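Local coordinates for uncharacterized protein VP1736 (Vibrio parahaemolyticus, PDB 3LXQ) that is of unknown function but contains a sulfatase-family domain of the alkaline phosphatase superfamily, at residues E119-T124 and D337-N342; V302-D307 and F321-L326; A313-V318 and L394-P399. All blocks are in the same frame, centred on the assembly; numbering follows the deposited sequence.

How the interactions relate
Interactions 1 and 2 belong to one mixed sheet of the sulfatase-family domain, where strands 121-127 and 322-328 run side by side, and they touch directly: Phe123 N lies 3.0 Å from Ala325 O. Interaction 2 is wholly buried, its centre about 7 Å from that of the chain, and combines backbone pairing with apolar side chains. Interaction 1, about 13 Å out and partly buried, adds a carboxylate network to a parallel backbone bridge. Interaction 3, about 20 Å out yet buried at four of six touching residues, joins a loop to the separate five-stranded antiparallel sheet by apolar side chains, without hydrogen bonds. It meets interaction 2 where Phe321 CE1 packs 3.7 Å from Val316 CG1.

Interaction 1: residues E119-T124 and D337-N342; sequences EGWQFT and DDRIAN
The Asp337 carboxylate lies almost coplanar with the Trp121 indole, their planes 7° apart: Trp121 NE1 donates over 2.9 Å to the anti lone pair of Asp337 OD2, which lies only 6° out of the ring plane. With its CG anti to the backbone N (chi1 -174°), Asp337 runs alongside the indole, while Arg339 takes one oxygen with each of two nitrogens: Arg339 NE donates to Asp337 OD1, and Arg339 NH2 makes a salt bridge to Asp337 OD2 at 3.1 Å. Arg339 N also donates to Asp337 OD1, closing an Asx turn. Phe123 CZ lies 3.4 Å above one face of the Trp121 indole, offset toward its rim.

The backbones form a parallel bridge at Phe123 and Asp337, with Asp337 N bonded to Gln122 O at 2.9 Å and Thr124 N to Asp337 O at 3.0 Å. One residue on, Thr124 OG1 donates to Asp338 OD1 at 2.5 Å, an unusually short length not to be pressed. Outside the pair, Arg339 also donates to the carbonyls of Leu367 and Lys369, and helix 346-353 packs on Trp121. Two donors on each carboxylate oxygen of Asp337 fix its rotation, and the adjacent guanidinium would be expected to favour the charged form of this buried acid.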
ATOM      1  N   GLU A 119       8.393  17.848   4.010  1.00 58.25           N
ATOM      2  CA  GLU A 119       9.564  17.371   4.737  1.00 56.78           C
ATOM      3  C   GLU A 119      10.134  16.055   4.208  1.00 51.28           C
ATOM      4  O   GLU A 119      11.141  15.575   4.724  1.00 50.24           O
ATOM      5  CB  GLU A 119       9.256  17.273   6.239  1.00 60.27           C
ATOM      6  CG  GLU A 119       9.051  18.635   6.906  1.00 67.11           C
ATOM      7  CD  GLU A 119       8.425  18.551   8.286  1.00 72.79           C
ATOM      8  OE1 GLU A 119       7.588  19.421   8.608  1.00 78.51           O
ATOM      9  OE2 GLU A 119       8.770  17.625   9.050  1.00 71.56           O
ATOM     10  N   GLY A 120       9.514  15.476   3.175  1.00 47.75           N
ATOM     11  CA  GLY A 120      10.000  14.194   2.660  1.00 43.67           C
ATOM     12  C   GLY A 120       9.748  13.824   1.206  1.00 41.04           C
ATOM     13  O   GLY A 120       9.521  14.683   0.342  1.00 42.19           O
ATOM     14  N   TRP A 121       9.796  12.522   0.952  1.00 38.47           N
ATOM     15  CA  TRP A 121       9.572  11.949  -0.372  1.00 36.62           C
ATOM     16  C   TRP A 121       8.062  11.735  -0.600  1.00 36.47           C
ATOM     17  O   TRP A 121       7.468  10.769  -0.115  1.00 36.45           O
ATOM     18  CB  TRP A 121      10.382  10.657  -0.490  1.00 35.45           C
ATOM     19  CG  TRP A 121      10.425   9.998  -1.860  1.00 34.66           C
ATOM     20  CD1 TRP A 121       9.864  10.448  -3.027  1.00 34.27           C
ATOM     21  CD2 TRP A 121      11.111   8.785  -2.191  1.00 35.12           C
ATOM     22  NE1 TRP A 121      10.142   9.578  -4.052  1.00 34.37           N
ATOM     23  CE2 TRP A 121      10.909   8.553  -3.568  1.00 35.13           C
ATOM     24  CE3 TRP A 121      11.866   7.868  -1.454  1.00 36.25           C
ATOM     25  CZ2 TRP A 121      11.419   7.436  -4.217  1.00 36.58           C
ATOM     26  CZ3 TRP A 121      12.390   6.763  -2.108  1.00 37.72           C
ATOM     27  CH2 TRP A 121      12.160   6.555  -3.474  1.00 38.05           C
ATOM     28  N   GLN A 122       7.465  12.673  -1.323  1.00 37.34           N
ATOM     29  CA  GLN A 122       6.022  12.754  -1.537  1.00 38.01           C
ATOM     30  C   GLN A 122       5.736  12.193  -2.911  1.00 36.24           C
ATOM     31  O   GLN A 122       6.426  12.543  -3.876  1.00 36.41           O
ATOM     32  CB  GLN A 122       5.582  14.221  -1.442  1.00 40.80           C
ATOM     33  CG  GLN A 122       4.302  14.598  -2.179  1.00 42.20           C
ATOM     34  CD  GLN A 122       4.067  16.107  -2.223  1.00 48.25           C
ATOM     35  OE1 GLN A 122       4.839  16.888  -1.657  1.00 52.19           O
ATOM     36  NE2 GLN A 122       2.995  16.525  -2.894  1.00 49.13           N
ATOM     37  N   PHE A 123       4.751  11.300  -3.012  1.00 35.14           N
ATOM     38  CA  PHE A 123       4.398  10.718  -4.318  1.00 33.43           C
ATOM     39  C   PHE A 123       3.089  11.331  -4.769  1.00 33.85           C
ATOM     40  O   PHE A 123       2.075  11.177  -4.092  1.00 35.53           O
ATOM     41  CB  PHE A 123       4.254   9.193  -4.222  1.00 32.98           C
ATOM     42  CG  PHE A 123       5.524   8.466  -3.862  1.00 31.79           C
ATOM     43  CD1 PHE A 123       5.938   8.375  -2.538  1.00 33.56           C
ATOM     44  CD2 PHE A 123       6.285   7.854  -4.840  1.00 31.96           C
ATOM     45  CE1 PHE A 123       7.108   7.679  -2.204  1.00 34.20           C
ATOM     46  CE2 PHE A 123       7.461   7.162  -4.519  1.00 33.83           C
ATOM     47  CZ  PHE A 123       7.867   7.072  -3.205  1.00 33.99           C
ATOM     48  N   THR A 124       3.098  12.030  -5.898  1.00 33.74           N
ATOM     49  CA  THR A 124       1.910  12.782  -6.320  1.00 35.30           C
ATOM     50  C   THR A 124       1.083  12.000  -7.315  1.00 33.92           C
ATOM     51  O   THR A 124      -0.025  12.415  -7.668  1.00 35.85           O
ATOM     52  CB  THR A 124       2.255  14.161  -6.929  1.00 37.20           C
ATOM     53  OG1 THR A 124       2.908  13.980  -8.197  1.00 36.74           O
ATOM     54  CG2 THR A 124       3.148  14.958  -5.988  1.00 39.70           C
ATOM     55  N   ASP A 337       7.861  13.627  -6.186  1.00 45.12           N
ATOM     56  CA  ASP A 337       8.041  12.541  -7.154  1.00 43.43           C
ATOM     57  C   ASP A 337       6.727  12.312  -7.905  1.00 41.96           C
ATOM     58  O   ASP A 337       5.753  11.801  -7.360  1.00 40.84           O
ATOM     59  CB  ASP A 337       8.465  11.282  -6.389  1.00 42.56           C
ATOM     60  CG  ASP A 337       8.822  10.093  -7.301  1.00 41.23           C
ATOM     61  OD1 ASP A 337       8.548  10.111  -8.521  1.00 39.58           O
ATOM     62  OD2 ASP A 337       9.379   9.119  -6.760  1.00 39.64           O
ATOM     63  N   ASP A 338       6.712  12.698  -9.168  1.00 42.31           N
ATOM     64  CA  ASP A 338       5.502  12.636  -9.969  1.00 42.01           C
ATOM     65  C   ASP A 338       5.400  11.334 -10.786  1.00 40.21           C
ATOM     66  O   ASP A 338       4.529  11.217 -11.653  1.00 40.07           O
ATOM     67  CB  ASP A 338       5.407  13.876 -10.889  1.00 43.62           C
ATOM     68  CG  ASP A 338       5.496  15.205 -10.118  1.00 47.01           C
ATOM     69  OD1 ASP A 338       4.868  15.346  -9.043  1.00 49.71           O
ATOM     70  OD2 ASP A 338       6.196  16.134 -10.591  1.00 52.38           O
ATOM     71  N   ARG A 339       6.267  10.356 -10.518  1.00 38.94           N
ATOM     72  CA  ARG A 339       6.264   9.106 -11.314  1.00 36.90           C
ATOM     73  C   ARG A 339       5.060   8.239 -10.969  1.00 35.02           C
ATOM     74  O   ARG A 339       4.819   7.970  -9.795  1.00 34.70           O
ATOM     75  CB  ARG A 339       7.576   8.314 -11.136  1.00 37.03           C
ATOM     76  CG  ARG A 339       8.847   9.000 -11.691  1.00 38.56           C
ATOM     77  CD  ARG A 339      10.133   8.199 -11.380  1.00 38.00           C
ATOM     78  NE  ARG A 339      10.324   7.974  -9.943  1.00 38.25           N
ATOM     79  CZ  ARG A 339      11.299   7.242  -9.399  1.00 38.36           C
ATOM     80  NH1 ARG A 339      12.205   6.618 -10.153  1.00 37.21           N
ATOM     81  NH2 ARG A 339      11.365   7.126  -8.078  1.00 37.25           N
ATOM     82  N   ILE A 340       4.294   7.820 -11.977  1.00 33.67           N
ATOM     83  CA  ILE A 340       3.128   6.972 -11.725  1.00 32.32           C
ATOM     84  C   ILE A 340       3.603   5.672 -11.072  1.00 31.93           C
ATOM     85  O   ILE A 340       4.516   5.013 -11.579  1.00 31.60           O
ATOM     86  CB  ILE A 340       2.303   6.627 -13.003  1.00 31.81           C
ATOM     87  CG1 ILE A 340       1.984   7.889 -13.804  1.00 32.11           C
ATOM     88  CG2 ILE A 340       0.977   5.932 -12.614  1.00 29.98           C
ATOM     89  CD1 ILE A 340       1.512   7.597 -15.190  1.00 32.36           C
ATOM     90  N   ALA A 341       2.977   5.324  -9.953  1.00 31.26           N
ATOM     91  CA  ALA A 341       3.344   4.136  -9.185  1.00 31.19           C
ATOM     92  C   ALA A 341       2.124   3.531  -8.498  1.00 30.01           C
ATOM     93  O   ALA A 341       1.055   4.144  -8.465  1.00 31.02           O
ATOM     94  CB  ALA A 341       4.425   4.491  -8.163  1.00 31.93           C
ATOM     95  N   ASN A 342       2.289   2.312  -7.985  1.00 29.27           N
ATOM     96  CA  ASN A 342       1.281   1.596  -7.213  1.00 27.53           C
ATOM     97  C   ASN A 342       1.806   1.409  -5.810  1.00 27.48           C
ATOM     98  O   ASN A 342       3.011   1.441  -5.592  1.00 28.08           O
ATOM     99  CB  ASN A 342       1.045   0.208  -7.791  1.00 26.57           C
ATOM    100  CG  ASN A 342      -0.101   0.148  -8.785  1.00 28.34           C
ATOM    101  OD1 ASN A 342       0.012  -0.524  -9.813  1.00 28.76           O
ATOM    102  ND2 ASN A 342      -1.225   0.789  -8.462  1.00 27.10           N
TER

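Interaction 2: residues V302-D307 and F321-L326; sequences VIADHD and FHIPAL
The end of strand 298-304 pairs antiparallel with strand 322-328 in the mixed sheet of the sulfatase-family domain; the touching parts, 302-307 and 322-326, point 171° apart. Val302 and Leu326 make a hydrogen-bonded pair: Val302 N donates to Leu326 O and Leu326 N to Val302 O, each at 2.8 Å. The following pair, Ile303 with Ala325, is non-hydrogen-bonded. Beyond it the backbones part, the CA atoms of Ala304 and Ile323 being 6.1 Å apart against 4.4 Å for those of Ile303 and Ala325, and Ala304 N and Pro324 O are buried without a partner in the model.

Side-chain contacts flank the pairing. On one face, Val302 CG2 comes within 4.1 Å of Leu326 CD1 as the two side chains cross at a slant. On the other, Ile303 CD1 lies 3.9 Å from Ala325 CB. Ile323 and Ala304 continue the contact where the pairing ends: with Ile323 CG1 between its backbone N and carbonyl carbon (chi1 51°), Ile323 CD1 reaches Ile303 CG1 at 4.0 Å, and Ile323 CG2 meets Ala304 CB at 3.9 Å. Further on, His306 ND1 donates to Asp307 O at 2.7 Å, 47° out of the carbonyl plane, while NE2 bonds Ser133 OG.

Helix 111-118 covers the Val302 and Leu326 face through Leu113 and Met117, whereas strand 121-127 supplies Phe123 and Met126 against Ala325; Ile303 is also backbone-bonded to Gln93 of strand 87-93.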
ATOM      1  N   VAL A 302       3.774   7.015   5.164  1.00 31.66           N
ATOM      2  CA  VAL A 302       2.358   7.325   5.361  1.00 32.90           C
ATOM      3  C   VAL A 302       1.699   7.008   4.031  1.00 31.56           C
ATOM      4  O   VAL A 302       1.982   7.656   3.029  1.00 31.84           O
ATOM      5  CB  VAL A 302       2.097   8.810   5.681  1.00 35.25           C
ATOM      6  CG1 VAL A 302       0.589   9.068   5.843  1.00 34.66           C
ATOM      7  CG2 VAL A 302       2.871   9.268   6.927  1.00 36.70           C
ATOM      8  N   ILE A 303       0.822   6.011   4.023  1.00 30.98           N
ATOM      9  CA  ILE A 303       0.156   5.599   2.791  1.00 29.41           C
ATOM     10  C   ILE A 303      -1.258   5.078   3.092  1.00 29.33           C
ATOM     11  O   ILE A 303      -1.476   4.418   4.109  1.00 29.94           O
ATOM     12  CB  ILE A 303       1.020   4.568   1.988  1.00 28.00           C
ATOM     13  CG1 ILE A 303       0.517   4.440   0.541  1.00 27.75           C
ATOM     14  CG2 ILE A 303       1.111   3.220   2.711  1.00 27.49           C
ATOM     15  CD1 ILE A 303       1.429   3.655  -0.386  1.00 27.31           C
ATOM     16  N   ALA A 304      -2.215   5.400   2.225  1.00 28.83           N
ATOM     17  CA  ALA A 304      -3.574   4.874   2.385  1.00 29.44           C
ATOM     18  C   ALA A 304      -3.662   3.411   1.937  1.00 28.62           C
ATOM     19  O   ALA A 304      -2.774   2.894   1.227  1.00 27.30           O
ATOM     20  CB  ALA A 304      -4.586   5.732   1.626  1.00 30.10           C
ATOM     21  N   ASP A 305      -4.713   2.734   2.388  1.00 29.77           N
ATOM     22  CA  ASP A 305      -5.013   1.387   1.904  1.00 29.55           C
ATOM     23  C   ASP A 305      -5.858   1.444   0.631  1.00 29.03           C
ATOM     24  O   ASP A 305      -5.830   0.512  -0.171  1.00 29.37           O
ATOM     25  CB  ASP A 305      -5.674   0.529   2.997  1.00 31.50           C
ATOM     26  CG  ASP A 305      -6.968   1.128   3.527  1.00 33.53           C
ATOM     27  OD1 ASP A 305      -7.289   2.304   3.236  1.00 33.33           O
ATOM     28  OD2 ASP A 305      -7.683   0.399   4.241  1.00 36.08           O
ATOM     29  N   HIS A 306      -6.583   2.553   0.458  1.00 29.09           N
ATOM     30  CA  HIS A 306      -7.445   2.826  -0.704  1.00 29.14           C
ATOM     31  C   HIS A 306      -8.157   4.169  -0.477  1.00 30.19           C
ATOM     32  O   HIS A 306      -8.111   4.724   0.614  1.00 31.44           O
ATOM     33  CB  HIS A 306      -8.500   1.728  -0.892  1.00 29.81           C
ATOM     34  CG  HIS A 306      -9.278   1.427   0.352  1.00 32.10           C
ATOM     35  ND1 HIS A 306     -10.418   2.118   0.710  1.00 34.99           N
ATOM     36  CD2 HIS A 306      -9.066   0.524   1.336  1.00 32.99           C
ATOM     37  CE1 HIS A 306     -10.881   1.644   1.851  1.00 36.86           C
ATOM     38  NE2 HIS A 306     -10.079   0.674   2.252  1.00 37.35           N
ATOM     39  N   ASP A 307      -8.822   4.678  -1.502  1.00 30.76           N
ATOM     40  CA  ASP A 307      -9.671   5.861  -1.360  1.00 33.24           C
ATOM     41  C   ASP A 307     -10.983   5.412  -0.720  1.00 35.67           C
ATOM     42  O   ASP A 307     -11.312   4.218  -0.741  1.00 35.47           O
ATOM     43  CB  ASP A 307      -9.937   6.465  -2.741  1.00 33.54           C
ATOM     44  CG  ASP A 307     -10.685   7.796  -2.701  1.00 35.84           C
ATOM     45  OD1 ASP A 307     -10.834   8.432  -1.628  1.00 37.85           O
ATOM     46  OD2 ASP A 307     -11.125   8.215  -3.788  1.00 37.57           O
ATOM     47  N   PHE A 321      -8.599   5.727  -7.067  1.00 28.83           N
ATOM     48  CA  PHE A 321      -7.490   4.879  -6.628  1.00 26.23           C
ATOM     49  C   PHE A 321      -6.317   5.759  -6.216  1.00 25.94           C
ATOM     50  O   PHE A 321      -5.294   5.274  -5.694  1.00 24.85           O
ATOM     51  CB  PHE A 321      -7.103   3.899  -7.739  1.00 25.85           C
ATOM     52  CG  PHE A 321      -8.139   2.833  -7.992  1.00 25.95           C
ATOM     53  CD1 PHE A 321      -9.257   3.094  -8.784  1.00 29.14           C
ATOM     54  CD2 PHE A 321      -8.001   1.575  -7.428  1.00 24.68           C
ATOM     55  CE1 PHE A 321     -10.229   2.122  -9.003  1.00 28.58           C
ATOM     56  CE2 PHE A 321      -8.958   0.594  -7.646  1.00 27.71           C
ATOM     57  CZ  PHE A 321     -10.072   0.866  -8.444  1.00 29.26           C
ATOM     58  N   HIS A 322      -6.474   7.061  -6.443  1.00 32.24           N
ATOM     59  CA  HIS A 322      -5.428   8.030  -6.180  1.00 32.84           C
ATOM     60  C   HIS A 322      -5.294   8.280  -4.675  1.00 33.29           C
ATOM     61  O   HIS A 322      -6.263   8.570  -3.981  1.00 32.73           O
ATOM     62  CB  HIS A 322      -5.678   9.308  -6.985  1.00 34.18           C
ATOM     63  CG  HIS A 322      -4.539  10.282  -6.970  1.00 36.17           C
ATOM     64  ND1 HIS A 322      -4.728  11.640  -7.118  1.00 37.38           N
ATOM     65  CD2 HIS A 322      -3.205  10.104  -6.829  1.00 35.76           C
ATOM     66  CE1 HIS A 322      -3.561  12.256  -7.072  1.00 38.60           C
ATOM     67  NE2 HIS A 322      -2.619  11.346  -6.895  1.00 38.50           N
ATOM     68  N   ILE A 323      -4.073   8.129  -4.174  1.00 33.05           N
ATOM     69  CA  ILE A 323      -3.833   8.088  -2.742  1.00 33.01           C
ATOM     70  C   ILE A 323      -2.554   8.841  -2.419  1.00 33.76           C
ATOM     71  O   ILE A 323      -1.679   8.969  -3.272  1.00 34.52           O
ATOM     72  CB  ILE A 323      -3.753   6.620  -2.197  1.00 31.98           C
ATOM     73  CG1 ILE A 323      -2.777   5.755  -3.007  1.00 30.84           C
ATOM     74  CG2 ILE A 323      -5.117   5.959  -2.238  1.00 31.55           C
ATOM     75  CD1 ILE A 323      -2.279   4.508  -2.250  1.00 28.39           C
ATOM     76  N   PRO A 324      -2.452   9.372  -1.192  1.00 34.56           N
ATOM     77  CA  PRO A 324      -1.185   9.946  -0.754  1.00 35.40           C
ATOM     78  C   PRO A 324      -0.177   8.856  -0.420  1.00 35.14           C
ATOM     79  O   PRO A 324      -0.556   7.744  -0.062  1.00 34.72           O
ATOM     80  CB  PRO A 324      -1.570  10.694   0.523  1.00 36.04           C
ATOM     81  CG  PRO A 324      -2.747   9.928   1.059  1.00 35.33           C
ATOM     82  CD  PRO A 324      -3.496   9.478  -0.158  1.00 33.90           C
ATOM     83  N   ALA A 325       1.101   9.173  -0.564  1.00 35.71           N
ATOM     84  CA  ALA A 325       2.159   8.306  -0.083  1.00 35.64           C
ATOM     85  C   ALA A 325       3.306   9.210   0.264  1.00 36.78           C
ATOM     86  O   ALA A 325       3.645  10.098  -0.506  1.00 37.50           O
ATOM     87  CB  ALA A 325       2.573   7.289  -1.146  1.00 34.35           C
ATOM     88  N   LEU A 326       3.882   8.986   1.436  1.00 37.83           N
ATOM     89  CA  LEU A 326       4.980   9.800   1.933  1.00 39.62           C
ATOM     90  C   LEU A 326       6.003   8.912   2.594  1.00 40.01           C
ATOM     91  O   LEU A 326       5.671   8.129   3.475  1.00 39.37           O
ATOM     92  CB  LEU A 326       4.446  10.819   2.951  1.00 41.05           C
ATOM     93  CG  LEU A 326       5.250  11.977   3.577  1.00 43.17           C
ATOM     94  CD1 LEU A 326       5.502  11.708   5.041  1.00 46.25           C
ATOM     95  CD2 LEU A 326       6.553  12.332   2.861  1.00 44.43           C
TER

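Interaction 3: residues A313-V318 and L394-P399; sequences ANLVPV and LVVLSP
Leu315 and Val396 bring the two backbones to their nearest approach, 6.7 Å between CA atoms, and the separation widens to 9.5 Å from the CA of Val318 to the CA of Leu394. The touching parts run 144° apart, and no hydrogen bond joins them. Residues 394-398 are a strand, whereas 313-318 is irregular: Leu315 has a positive phi of 53°, and Pro317 is the centre of an inverse gamma turn.

Val396 is met by two side chains. Val396 CG1, anti to the backbone N (chi1 175°), lies 3.7 Å from Val316 CG2 and 3.8 Å from Leu315 CD2, while Val396 CG2 also lies against the CB and CG2 of Val316. The strand is the middle one of the five-stranded antiparallel sheet, backbone-bonded to strands 385-390 and 402-409. Leu394, Val396 and Ser398 meet the loop between strands 298-304 and 322-328 of the sulfatase-family domain, while the intervening Val395 and Leu397 meet helix 422-441, so the loop and the helix lie on opposite faces of the sheet.

Farther along, Val318 and Leu394 lie alongside each other, running opposite ways, with Val318 CG2 3.9 Å from Leu394 CD2. At the other end, Leu315 CD2 approaches Ser398 OG to 4.3 Å, a loose contact. The loop also has a polar tie to the sheet, Leu315 O accepting from Asn385 ND2, and Met380 of strand 377-382 packs on both Val316 and Val318.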
ATOM      1  N   ALA A 313     -19.687   2.915 -10.181  1.00 50.41           N
ATOM      2  CA  ALA A 313     -18.862   3.657 -11.124  1.00 49.69           C
ATOM      3  C   ALA A 313     -18.706   2.826 -12.393  1.00 50.10           C
ATOM      4  O   ALA A 313     -18.810   1.590 -12.365  1.00 49.74           O
ATOM      5  CB  ALA A 313     -17.494   3.966 -10.515  1.00 46.88           C
ATOM      6  N   ASN A 314     -18.484   3.506 -13.511  1.00 51.06           N
ATOM      7  CA  ASN A 314     -18.250   2.795 -14.750  1.00 51.68           C
ATOM      8  C   ASN A 314     -16.773   2.571 -15.001  1.00 49.15           C
ATOM      9  O   ASN A 314     -15.934   3.427 -14.673  1.00 47.63           O
ATOM     10  CB  ASN A 314     -18.906   3.491 -15.935  1.00 55.01           C
ATOM     11  CG  ASN A 314     -19.594   2.506 -16.868  1.00 58.52           C
ATOM     12  OD1 ASN A 314     -20.012   2.863 -17.973  1.00 62.12           O
ATOM     13  ND2 ASN A 314     -19.722   1.253 -16.422  1.00 58.45           N
ATOM     14  N   LEU A 315     -16.480   1.399 -15.573  1.00 48.97           N
ATOM     15  CA  LEU A 315     -15.129   0.953 -15.922  1.00 46.72           C
ATOM     16  C   LEU A 315     -14.177   1.039 -14.721  1.00 43.52           C
ATOM     17  O   LEU A 315     -14.431   0.394 -13.696  1.00 42.17           O
ATOM     18  CB  LEU A 315     -14.613   1.682 -17.178  1.00 48.24           C
ATOM     19  CG  LEU A 315     -15.361   1.332 -18.482  1.00 50.92           C
ATOM     20  CD1 LEU A 315     -15.026   2.317 -19.596  1.00 52.55           C
ATOM     21  CD2 LEU A 315     -15.114  -0.115 -18.919  1.00 50.55           C
ATOM     22  N   VAL A 316     -13.095   1.808 -14.837  1.00 42.02           N
ATOM     23  CA  VAL A 316     -12.218   2.039 -13.686  1.00 39.07           C
ATOM     24  C   VAL A 316     -12.101   3.530 -13.354  1.00 39.15           C
ATOM     25  O   VAL A 316     -11.507   4.291 -14.115  1.00 39.91           O
ATOM     26  CB  VAL A 316     -10.827   1.385 -13.854  1.00 37.98           C
ATOM     27  CG1 VAL A 316      -9.949   1.667 -12.625  1.00 34.78           C
ATOM     28  CG2 VAL A 316     -10.971  -0.111 -14.045  1.00 39.12           C
ATOM     29  N   PRO A 317     -12.678   3.948 -12.211  1.00 38.91           N
ATOM     30  CA  PRO A 317     -12.627   5.352 -11.785  1.00 39.61           C
ATOM     31  C   PRO A 317     -11.266   5.729 -11.180  1.00 37.60           C
ATOM     32  O   PRO A 317     -11.086   5.731  -9.965  1.00 36.45           O
ATOM     33  CB  PRO A 317     -13.756   5.447 -10.756  1.00 39.96           C
ATOM     34  CG  PRO A 317     -13.849   4.061 -10.177  1.00 38.79           C
ATOM     35  CD  PRO A 317     -13.490   3.115 -11.301  1.00 38.64           C
ATOM     36  N   VAL A 318     -10.329   6.063 -12.060  1.00 38.35           N
ATOM     37  CA  VAL A 318      -8.915   6.291 -11.727  1.00 36.37           C
ATOM     38  C   VAL A 318      -8.689   7.188 -10.511  1.00 35.95           C
ATOM     39  O   VAL A 318      -7.889   6.846  -9.620  1.00 34.28           O
ATOM     40  CB  VAL A 318      -8.151   6.851 -12.968  1.00 38.16           C
ATOM     41  CG1 VAL A 318      -6.706   7.224 -12.636  1.00 36.10           C
ATOM     42  CG2 VAL A 318      -8.197   5.847 -14.125  1.00 38.62           C
ATOM     43  N   LEU A 394      -4.575   4.470 -21.135  1.00 42.53           N
ATOM     44  CA  LEU A 394      -5.238   3.729 -20.082  1.00 40.54           C
ATOM     45  C   LEU A 394      -6.061   2.624 -20.717  1.00 39.99           C
ATOM     46  O   LEU A 394      -6.919   2.888 -21.572  1.00 41.36           O
ATOM     47  CB  LEU A 394      -6.138   4.652 -19.249  1.00 41.40           C
ATOM     48  CG  LEU A 394      -7.212   4.021 -18.356  1.00 40.19           C
ATOM     49  CD1 LEU A 394      -6.622   3.334 -17.131  1.00 35.61           C
ATOM     50  CD2 LEU A 394      -8.206   5.104 -17.947  1.00 43.04           C
ATOM     51  N   VAL A 395      -5.800   1.397 -20.275  1.00 37.87           N
ATOM     52  CA  VAL A 395      -6.533   0.228 -20.746  1.00 37.79           C
ATOM     53  C   VAL A 395      -7.331  -0.381 -19.614  1.00 36.95           C
ATOM     54  O   VAL A 395      -6.796  -0.676 -18.541  1.00 34.87           O
ATOM     55  CB  VAL A 395      -5.607  -0.854 -21.337  1.00 36.99           C
ATOM     56  CG1 VAL A 395      -6.404  -2.119 -21.675  1.00 37.19           C
ATOM     57  CG2 VAL A 395      -4.870  -0.328 -22.565  1.00 37.89           C
ATOM     58  N   VAL A 396      -8.619  -0.569 -19.875  1.00 38.42           N
ATOM     59  CA  VAL A 396      -9.523  -1.202 -18.932  1.00 38.70           C
ATOM     60  C   VAL A 396     -10.113  -2.493 -19.509  1.00 39.49           C
ATOM     61  O   VAL A 396     -10.674  -2.500 -20.606  1.00 40.49           O
ATOM     62  CB  VAL A 396     -10.643  -0.238 -18.504  1.00 40.48           C
ATOM     63  CG1 VAL A 396     -11.653  -0.961 -17.624  1.00 41.63           C
ATOM     64  CG2 VAL A 396     -10.041   0.965 -17.755  1.00 40.97           C
ATOM     65  N   LEU A 397      -9.978  -3.572 -18.748  1.00 38.36           N
ATOM     66  CA  LEU A 397     -10.502  -4.885 -19.108  1.00 39.90           C
ATOM     67  C   LEU A 397     -11.698  -5.212 -18.215  1.00 41.32           C
ATOM     68  O   LEU A 397     -11.612  -5.114 -16.988  1.00 39.19           O
ATOM     69  CB  LEU A 397      -9.423  -5.964 -18.912  1.00 38.81           C
ATOM     70  CG  LEU A 397      -8.045  -5.706 -19.513  1.00 37.84           C
ATOM     71  CD1 LEU A 397      -7.138  -6.880 -19.195  1.00 37.33           C
ATOM     72  CD2 LEU A 397      -8.137  -5.476 -21.032  1.00 42.12           C
ATOM     73  N   SER A 398     -12.810  -5.592 -18.837  1.00 43.76           N
ATOM     74  CA  SER A 398     -14.008  -5.956 -18.101  1.00 46.41           C
ATOM     75  C   SER A 398     -14.498  -7.363 -18.498  1.00 49.21           C
ATOM     76  O   SER A 398     -14.049  -7.909 -19.530  1.00 50.21           O
ATOM     77  CB  SER A 398     -15.097  -4.892 -18.318  1.00 48.12           C
ATOM     78  OG  SER A 398     -15.029  -4.352 -19.627  1.00 49.77           O
ATOM     79  N   PRO A 399     -15.429  -7.954 -17.702  1.00 50.95           N
ATOM     80  CA  PRO A 399     -16.007  -9.265 -18.047  1.00 53.72           C
ATOM     81  C   PRO A 399     -16.598  -9.343 -19.456  1.00 56.19           C
ATOM     82  O   PRO A 399     -17.015  -8.326 -20.025  1.00 56.76           O
ATOM     83  CB  PRO A 399     -17.108  -9.447 -16.999  1.00 56.15           C
ATOM     84  CG  PRO A 399     -16.619  -8.667 -15.819  1.00 53.04           C
ATOM     85  CD  PRO A 399     -15.949  -7.460 -16.411  1.00 50.33           C
TER